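Beta-glucoside phosphorylase BglX (Unidentified, PDB 5VQE) probably cleaves beta-glucosides by transferring the glucosyl unit to phosphate, as a phosphorylase of glycoside hydrolase family 3. Local coordinates at residues 146-151 with 161-166; 165-170 with 554-559; 151-156 with 198-203. All blocks are in the same frame, centred on the assembly; numbering follows the deposited sequence.

Interaction 1 (146-151 with 161-166); sequences EPIIDI and NVRTYG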
# COMPACT_ATOMS: atom_id res chain seq x y z
N GLU A 146 3.27 -4.76 4.30
CA GLU A 146 3.22 -3.39 4.80
C GLU A 146 4.05 -3.33 6.07
O GLU A 146 4.26 -4.36 6.72
CB GLU A 146 1.78 -2.97 5.10
CG GLU A 146 0.70 -3.43 4.12
CD GLU A 146 0.66 -2.66 2.82
OE1 GLU A 146 1.17 -1.51 2.77
OE2 GLU A 146 0.08 -3.20 1.85
N PRO A 147 4.50 -2.14 6.49
CA PRO A 147 4.16 -0.79 6.05
C PRO A 147 5.03 -0.19 4.96
O PRO A 147 6.19 -0.54 4.76
CB PRO A 147 4.34 0.03 7.33
CG PRO A 147 5.52 -0.62 7.97
CD PRO A 147 5.36 -2.11 7.69
N ILE A 148 4.41 0.74 4.25
CA ILE A 148 5.08 1.55 3.25
C ILE A 148 5.86 2.64 3.96
O ILE A 148 5.28 3.47 4.68
CB ILE A 148 4.07 2.14 2.26
CG1 ILE A 148 3.48 1.01 1.41
CG2 ILE A 148 4.72 3.20 1.36
CD1 ILE A 148 2.28 1.40 0.61
N ILE A 149 7.18 2.65 3.76
CA ILE A 149 8.04 3.67 4.36
C ILE A 149 8.70 4.48 3.26
O ILE A 149 9.78 5.04 3.45
CB ILE A 149 9.07 3.04 5.32
CG1 ILE A 149 9.90 1.97 4.61
CG2 ILE A 149 8.36 2.48 6.54
CD1 ILE A 149 11.08 1.48 5.45
N ASP A 150 8.05 4.55 2.10
CA ASP A 150 8.41 5.55 1.11
C ASP A 150 8.15 6.94 1.65
O ASP A 150 7.29 7.15 2.51
CB ASP A 150 7.61 5.36 -0.18
CG ASP A 150 7.82 4.01 -0.81
OD1 ASP A 150 8.95 3.49 -0.73
OD2 ASP A 150 6.85 3.48 -1.41
N ILE A 151 8.90 7.91 1.13
CA ILE A 151 8.76 9.32 1.49
C ILE A 151 8.04 10.00 0.34
O ILE A 151 8.47 9.89 -0.81
CB ILE A 151 10.13 9.98 1.75
CG1 ILE A 151 10.90 9.24 2.84
CG2 ILE A 151 9.95 11.44 2.12
CD1 ILE A 151 12.36 9.66 2.95
N ASN A 161 1.99 9.00 -2.62
CA ASN A 161 0.78 9.80 -2.34
C ASN A 161 0.16 9.29 -1.04
O ASN A 161 0.89 9.11 -0.05
CB ASN A 161 -0.12 9.73 -3.57
CG ASN A 161 -1.13 10.85 -3.61
OD1 ASN A 161 -2.31 10.67 -3.27
ND2 ASN A 161 -0.67 12.03 -4.03
N VAL A 162 -1.14 9.01 -1.00
CA VAL A 162 -1.79 8.65 0.26
C VAL A 162 -1.38 7.29 0.78
O VAL A 162 -1.75 6.94 1.90
CB VAL A 162 -3.33 8.68 0.13
CG1 VAL A 162 -3.81 10.09 -0.16
CG2 VAL A 162 -3.82 7.70 -0.92
N ARG A 163 -0.63 6.49 0.01
CA ARG A 163 -0.13 5.22 0.53
C ARG A 163 1.00 5.42 1.53
O ARG A 163 1.37 4.45 2.21
CB ARG A 163 0.34 4.33 -0.62
CG ARG A 163 -0.76 3.90 -1.59
CD ARG A 163 -0.18 3.14 -2.77
NE ARG A 163 0.17 1.76 -2.43
CZ ARG A 163 1.07 1.04 -3.10
NH1 ARG A 163 1.72 1.56 -4.13
NH2 ARG A 163 1.32 -0.21 -2.72
N THR A 164 1.55 6.62 1.62
CA THR A 164 2.64 6.93 2.54
C THR A 164 2.10 7.65 3.77
O THR A 164 0.95 8.11 3.82
CB THR A 164 3.70 7.83 1.88
OG1 THR A 164 3.21 9.17 1.80
CG2 THR A 164 4.06 7.34 0.49
N TYR A 165 2.95 7.74 4.78
CA TYR A 165 2.72 8.58 5.95
C TYR A 165 3.20 10.01 5.72
O TYR A 165 3.47 10.73 6.69
CB TYR A 165 3.39 7.97 7.18
CG TYR A 165 2.83 6.62 7.56
CD1 TYR A 165 1.51 6.49 7.96
CD2 TYR A 165 3.62 5.48 7.51
CE1 TYR A 165 0.98 5.25 8.29
CE2 TYR A 165 3.10 4.24 7.85
CZ TYR A 165 1.78 4.14 8.23
OH TYR A 165 1.26 2.91 8.56
N GLY A 166 3.30 10.43 4.47
CA GLY A 166 3.64 11.80 4.16
C GLY A 166 5.09 11.99 3.80
O GLY A 166 5.75 11.06 3.33
O HOH W 1 -0.03 -1.83 -0.49
O HOH W 2 5.44 6.22 4.39
O HOH W 3 2.30 4.05 4.63
O HOH W 4 1.93 1.73 6.08

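Interaction 2 (165-170 with 554-559); sequences YGSDPE and SPVDPF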
# COMPACT_ATOMS: atom_id res chain seq x y z
N TYR A 165 2.95 7.74 4.78
CA TYR A 165 2.72 8.58 5.95
C TYR A 165 3.20 10.01 5.72
O TYR A 165 3.47 10.73 6.69
CB TYR A 165 3.39 7.97 7.18
CG TYR A 165 2.83 6.62 7.56
CD1 TYR A 165 1.51 6.49 7.96
CD2 TYR A 165 3.62 5.48 7.51
CE1 TYR A 165 0.98 5.25 8.29
CE2 TYR A 165 3.10 4.24 7.85
CZ TYR A 165 1.78 4.14 8.23
OH TYR A 165 1.26 2.91 8.56
N GLY A 166 3.30 10.43 4.47
CA GLY A 166 3.64 11.80 4.16
C GLY A 166 5.09 11.99 3.80
O GLY A 166 5.75 11.06 3.33
N SER A 167 5.61 13.19 4.03
CA SER A 167 6.93 13.57 3.53
C SER A 167 7.95 13.82 4.63
O SER A 167 9.07 14.24 4.33
CB SER A 167 6.80 14.80 2.64
OG SER A 167 6.25 15.89 3.36
N ASP A 168 7.60 13.59 5.90
CA ASP A 168 8.53 13.83 6.99
C ASP A 168 9.13 12.51 7.49
O ASP A 168 8.39 11.69 8.07
CB ASP A 168 7.85 14.55 8.15
CG ASP A 168 8.80 14.80 9.31
OD1 ASP A 168 9.79 15.53 9.12
OD2 ASP A 168 8.56 14.26 10.41
N PRO A 169 10.43 12.27 7.31
CA PRO A 169 11.00 10.99 7.75
C PRO A 169 10.74 10.64 9.21
O PRO A 169 10.52 9.47 9.53
CB PRO A 169 12.49 11.18 7.47
CG PRO A 169 12.52 12.08 6.30
CD PRO A 169 11.39 13.05 6.52
N GLU A 170 10.76 11.62 10.11
CA GLU A 170 10.57 11.29 11.52
C GLU A 170 9.15 10.79 11.77
O GLU A 170 8.96 9.85 12.56
CB GLU A 170 10.91 12.50 12.39
CG GLU A 170 12.35 12.99 12.20
CD GLU A 170 13.38 11.87 12.32
OE1 GLU A 170 13.38 11.17 13.36
OE2 GLU A 170 14.18 11.68 11.37
N SER A 554 -1.68 18.65 8.13
CA SER A 554 -1.13 18.16 6.88
C SER A 554 0.20 17.45 7.12
O SER A 554 1.13 18.06 7.66
CB SER A 554 -0.93 19.34 5.92
OG SER A 554 -2.17 19.89 5.55
N PRO A 555 0.34 16.17 6.75
CA PRO A 555 1.63 15.47 6.86
C PRO A 555 2.53 15.65 5.65
O PRO A 555 3.54 14.94 5.53
CB PRO A 555 1.19 14.01 6.99
CG PRO A 555 -0.02 13.93 6.11
CD PRO A 555 -0.71 15.29 6.20
N VAL A 556 2.16 16.60 4.80
CA VAL A 556 2.77 16.86 3.51
C VAL A 556 2.52 18.35 3.24
O VAL A 556 1.68 18.97 3.90
CB VAL A 556 2.11 15.92 2.47
CG1 VAL A 556 1.53 16.67 1.32
CG2 VAL A 556 3.05 14.81 2.06
N ASP A 557 3.26 18.93 2.29
CA ASP A 557 2.97 20.30 1.88
C ASP A 557 1.87 20.28 0.83
O ASP A 557 2.14 19.95 -0.33
CB ASP A 557 4.20 21.00 1.31
CG ASP A 557 3.90 22.41 0.80
OD1 ASP A 557 2.86 22.99 1.20
OD2 ASP A 557 4.69 22.93 -0.01
N PRO A 558 0.62 20.63 1.17
CA PRO A 558 -0.46 20.51 0.18
C PRO A 558 -0.35 21.49 -0.96
O PRO A 558 -1.00 21.30 -1.99
CB PRO A 558 -1.73 20.74 1.01
CG PRO A 558 -1.28 21.54 2.18
CD PRO A 558 0.14 21.15 2.46
N PHE A 559 0.45 22.54 -0.81
CA PHE A 559 0.59 23.53 -1.86
C PHE A 559 1.61 23.13 -2.92
O PHE A 559 1.60 23.70 -4.02
CB PHE A 559 0.94 24.88 -1.23
CG PHE A 559 -0.09 25.34 -0.24
CD1 PHE A 559 -1.23 26.00 -0.66
CD2 PHE A 559 0.06 25.07 1.11
CE1 PHE A 559 -2.19 26.40 0.25
CE2 PHE A 559 -0.90 25.47 2.02
CZ PHE A 559 -2.02 26.14 1.59
O HOH W 5 4.72 13.05 7.21
O HOH W 6 5.58 17.61 1.33

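Interaction 3 (151-156 with 198-203); sequences IDMNPE and DGVDYR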
# COMPACT_ATOMS: atom_id res chain seq x y z
N ILE A 151 8.90 7.91 1.13
CA ILE A 151 8.76 9.32 1.49
C ILE A 151 8.04 10.00 0.34
O ILE A 151 8.47 9.89 -0.81
CB ILE A 151 10.13 9.98 1.75
CG1 ILE A 151 10.90 9.24 2.84
CG2 ILE A 151 9.95 11.44 2.12
CD1 ILE A 151 12.36 9.66 2.95
N ASP A 152 6.96 10.72 0.64
CA ASP A 152 6.18 11.40 -0.40
C ASP A 152 6.83 12.75 -0.74
O ASP A 152 6.23 13.82 -0.61
CB ASP A 152 4.73 11.58 0.05
CG ASP A 152 3.79 11.87 -1.11
OD1 ASP A 152 4.10 11.51 -2.26
OD2 ASP A 152 2.70 12.46 -0.86
N MET A 153 8.08 12.68 -1.20
CA MET A 153 8.80 13.89 -1.60
C MET A 153 8.16 14.53 -2.82
O MET A 153 7.84 15.73 -2.81
CB MET A 153 10.26 13.57 -1.91
CG MET A 153 11.15 13.28 -0.75
SD MET A 153 12.88 13.27 -1.25
CE MET A 153 13.66 12.79 0.29
N ASN A 154 7.94 13.75 -3.87
CA ASN A 154 7.57 14.30 -5.17
C ASN A 154 6.06 14.27 -5.33
O ASN A 154 5.49 13.18 -5.50
CB ASN A 154 8.24 13.49 -6.28
CG ASN A 154 8.15 14.18 -7.63
OD1 ASN A 154 7.13 14.77 -7.98
ND2 ASN A 154 9.23 14.11 -8.40
N PRO A 155 5.37 15.42 -5.31
CA PRO A 155 3.89 15.39 -5.34
C PRO A 155 3.28 14.92 -6.66
O PRO A 155 2.06 14.71 -6.70
CB PRO A 155 3.51 16.86 -5.06
CG PRO A 155 4.78 17.55 -4.66
CD PRO A 155 5.89 16.79 -5.28
N GLU A 156 4.06 14.76 -7.73
CA GLU A 156 3.52 14.24 -8.98
C GLU A 156 3.63 12.73 -9.07
O GLU A 156 3.19 12.15 -10.08
CB GLU A 156 4.24 14.88 -10.18
CG GLU A 156 3.98 16.38 -10.33
CD GLU A 156 2.53 16.69 -10.67
OE1 GLU A 156 1.94 15.96 -11.50
OE2 GLU A 156 1.97 17.66 -10.11
N ASP A 198 10.61 4.61 -2.93
CA ASP A 198 9.85 5.41 -3.87
C ASP A 198 9.61 6.81 -3.30
O ASP A 198 9.80 7.07 -2.10
CB ASP A 198 8.52 4.74 -4.21
CG ASP A 198 8.11 4.98 -5.65
OD1 ASP A 198 8.55 6.00 -6.23
OD2 ASP A 198 7.37 4.14 -6.22
N GLY A 199 9.20 7.72 -4.18
CA GLY A 199 8.81 9.06 -3.79
C GLY A 199 9.72 10.18 -4.27
O GLY A 199 9.36 11.35 -4.09
N VAL A 200 10.88 9.87 -4.84
CA VAL A 200 11.76 10.89 -5.41
C VAL A 200 11.39 11.17 -6.86
O VAL A 200 11.17 12.32 -7.25
CB VAL A 200 13.24 10.45 -5.27
CG1 VAL A 200 14.17 11.47 -5.90
CG2 VAL A 200 13.60 10.25 -3.81
N ASP A 201 11.32 10.11 -7.66
CA ASP A 201 10.84 10.17 -9.03
C ASP A 201 9.35 10.55 -9.04
O ASP A 201 8.68 10.57 -8.00
CB ASP A 201 11.06 8.81 -9.69
CG ASP A 201 11.24 8.90 -11.20
OD1 ASP A 201 10.82 9.91 -11.81
OD2 ASP A 201 11.80 7.93 -11.77
N TYR A 202 8.84 10.85 -10.23
CA TYR A 202 7.41 11.11 -10.44
C TYR A 202 6.75 10.02 -11.28
O TYR A 202 5.63 10.21 -11.77
CB TYR A 202 7.18 12.48 -11.09
CG TYR A 202 7.90 12.69 -12.41
CD1 TYR A 202 9.25 12.97 -12.44
CD2 TYR A 202 7.21 12.63 -13.62
CE1 TYR A 202 9.92 13.17 -13.64
CE2 TYR A 202 7.86 12.83 -14.83
CZ TYR A 202 9.22 13.10 -14.83
OH TYR A 202 9.90 13.31 -16.01
N ARG A 203 7.41 8.88 -11.43
CA ARG A 203 6.95 7.84 -12.33
C ARG A 203 6.74 6.54 -11.58
O ARG A 203 7.26 6.34 -10.47
CB ARG A 203 7.94 7.69 -13.50
CG ARG A 203 8.02 8.98 -14.34
CD ARG A 203 9.21 9.01 -15.29
NE ARG A 203 10.48 8.88 -14.59
CZ ARG A 203 11.65 8.65 -15.19
NH1 ARG A 203 11.70 8.52 -16.51
NH2 ARG A 203 12.76 8.52 -14.48

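Interaction 1 (146-151 with 161-166)
Ile148 O is gripped by two waters, and both lead to segment 161-166. One water donates to Ile148 O at 2.8 Å and to Asp150 O, and accepts from Tyr165 N. The other donates to Ile148 O and, at 2.6 Å, to Arg163 O. This second water also lies over one face of the Tyr165 ring. The direct contacts are van der Waals contacts. Ile148 has CG1 anti to its carbonyl carbon (chi1 -69°), and CD1 ends over one face of the Arg163 guanidinium, 3.7 Å from Arg163 NE. Ile148 CB rests on Arg163 O. Thr164 turns CG2 to the CB of Asp150 and gives its hydroxyl to its own loop: OG1 donates to Asn161 O and accepts from Gly166 N at 3.0 Å, an ST turn. Pro147, which follows a cis peptide bond, meets the Tyr165 ring edge with CB. At the guanidinium edge a water in its plane accepts from Arg163 NH2 at 3.1 Å and donates to Glu146 OE2. Arg163 NE forms a salt bridge with Glu94, and Glu146 one with Lys193. Arg163 NH2 bonds O3 of the bound 2-fluoroglucose, which places this loop in the sugar pocket of a family 3 TIM-barrel domain.

Interaction 2 (165-170 with 554-559)
Ser167 N donates to Pro555 O at 3.1 Å, and this is the one direct hydrogen bond between the two segments. The angle at the hydrogen is 165°. The same oxygen takes a CA-H...O contact from Gly166 CA at 3.4 Å. With no side chain on Gly166, the two backbones come close here: Gly166 CA and Pro555 CA are 5.0 Å apart.

Two waters add to the polar link. The first donates to Pro555 O at 2.8 Å and to Tyr165 O, and accepts from Asp168 N. Pro555 O therefore holds a backbone N-H, a C-H and a water. The second water joins Ser167 OG to Asp557 N, lying 2.7 Å from the hydroxyl. Ser167 OG stands between its backbone N and carbonyl carbon (chi1 59°), which turns it to segment 554-559.

The contact joins two distant parts of the chain. Segment 165-170 leads into helix 169-184 of the TIM-barrel domain. Asp168 is its N-cap, and its OD2 accepts from Arg171 N. Segment 554-559 belongs to the C-terminal tail, which runs beside strand 393-397, an outermost strand of the six-stranded mixed sheet.

Van der Waals contact is small. Val556 CG2 packs 3.7 Å from Gly166 CA and also touches the N and OG of Ser167. Pro555 CB faces Tyr165 O at 4.0 Å. On the barrel side, helix 113-119 is shared: Tyr165 and Pro555 both touch Ala117.

The tail also has a turn of its own. Asp557 OD1 accepts from Phe559 N at 3.2 Å, an Asx turn, with the donor above the carboxylate plane.

Interaction 3 (151-156 with 198-203)
Asn154 sets its CG opposite the backbone N (chi1 -167°), which carries the amide over the backbone of segment 198-203. Tyr202 has CG between its backbone N and carbonyl carbon (chi1 56°), and the two side chains lie side by side. Tyr202 CB touches the amide, 3.8 Å from Asn154 ND2. The amide and ring planes are 39° apart, with ND2 near the ring edge. The amide nitrogen bonds the backbone: ND2 donates to Val200 O at 2.9 Å. Val200 O lies in the amide plane. The other end of the amide turns back to its own chain, where OD1 accepts from Glu156 N at 3.1 Å in an Asx turn. Bonds at both ends fix the flip of the amide.

The backbone adds a second link. Asn154 N donates to Gly199 O at 2.8 Å. Gly199 CA sits 3.1 Å from Ile151 O in a CA-H...O contact. Ile151 N makes a weak bond to Asp198 O, which also accepts from Tyr223 OH. Met153 SD lies 4.0 Å from Val200 CG2, with the two side chains pointing the same way.

Segment 198-203 is braced from within. Asp201 takes Arg203 side-on, OD1 from NE and OD2 from NH2 at 2.9 Å. Asp201 OD1 also accepts from Tyr202 N, and OD2 from Val211 N. Asp198 OD1 accepts from Gly199 N and from Asn157 ND2.

Asn154 N and ND2 both bond peptide oxygens, which makes this link between two barrel loops depend more on backbone shape than on the partner side chains.

Overall arrangement
From the N terminus, the chain leaves strand 143-144 and enters a long loop. Interaction 1 folds this loop on itself, bringing 161-166 back to 146-151 ahead of helix 169-184. Interaction 3 starts at Ile151, where the first segment of interaction 1 ends, and reaches past the helix to the loop after strand 191-195. The two contacts cross along the chain. Interaction 2 starts within the second segment of interaction 1, sharing Tyr165 and Gly166. It closes the widest loop, to the C-terminal tail, and also crosses interaction 3. Asp152 lies where they meet, near Gly166, Ser167 and Val556. Together they tie the loop after strand 143-144 to the loop after strand 191-195 and to the C-terminal tail.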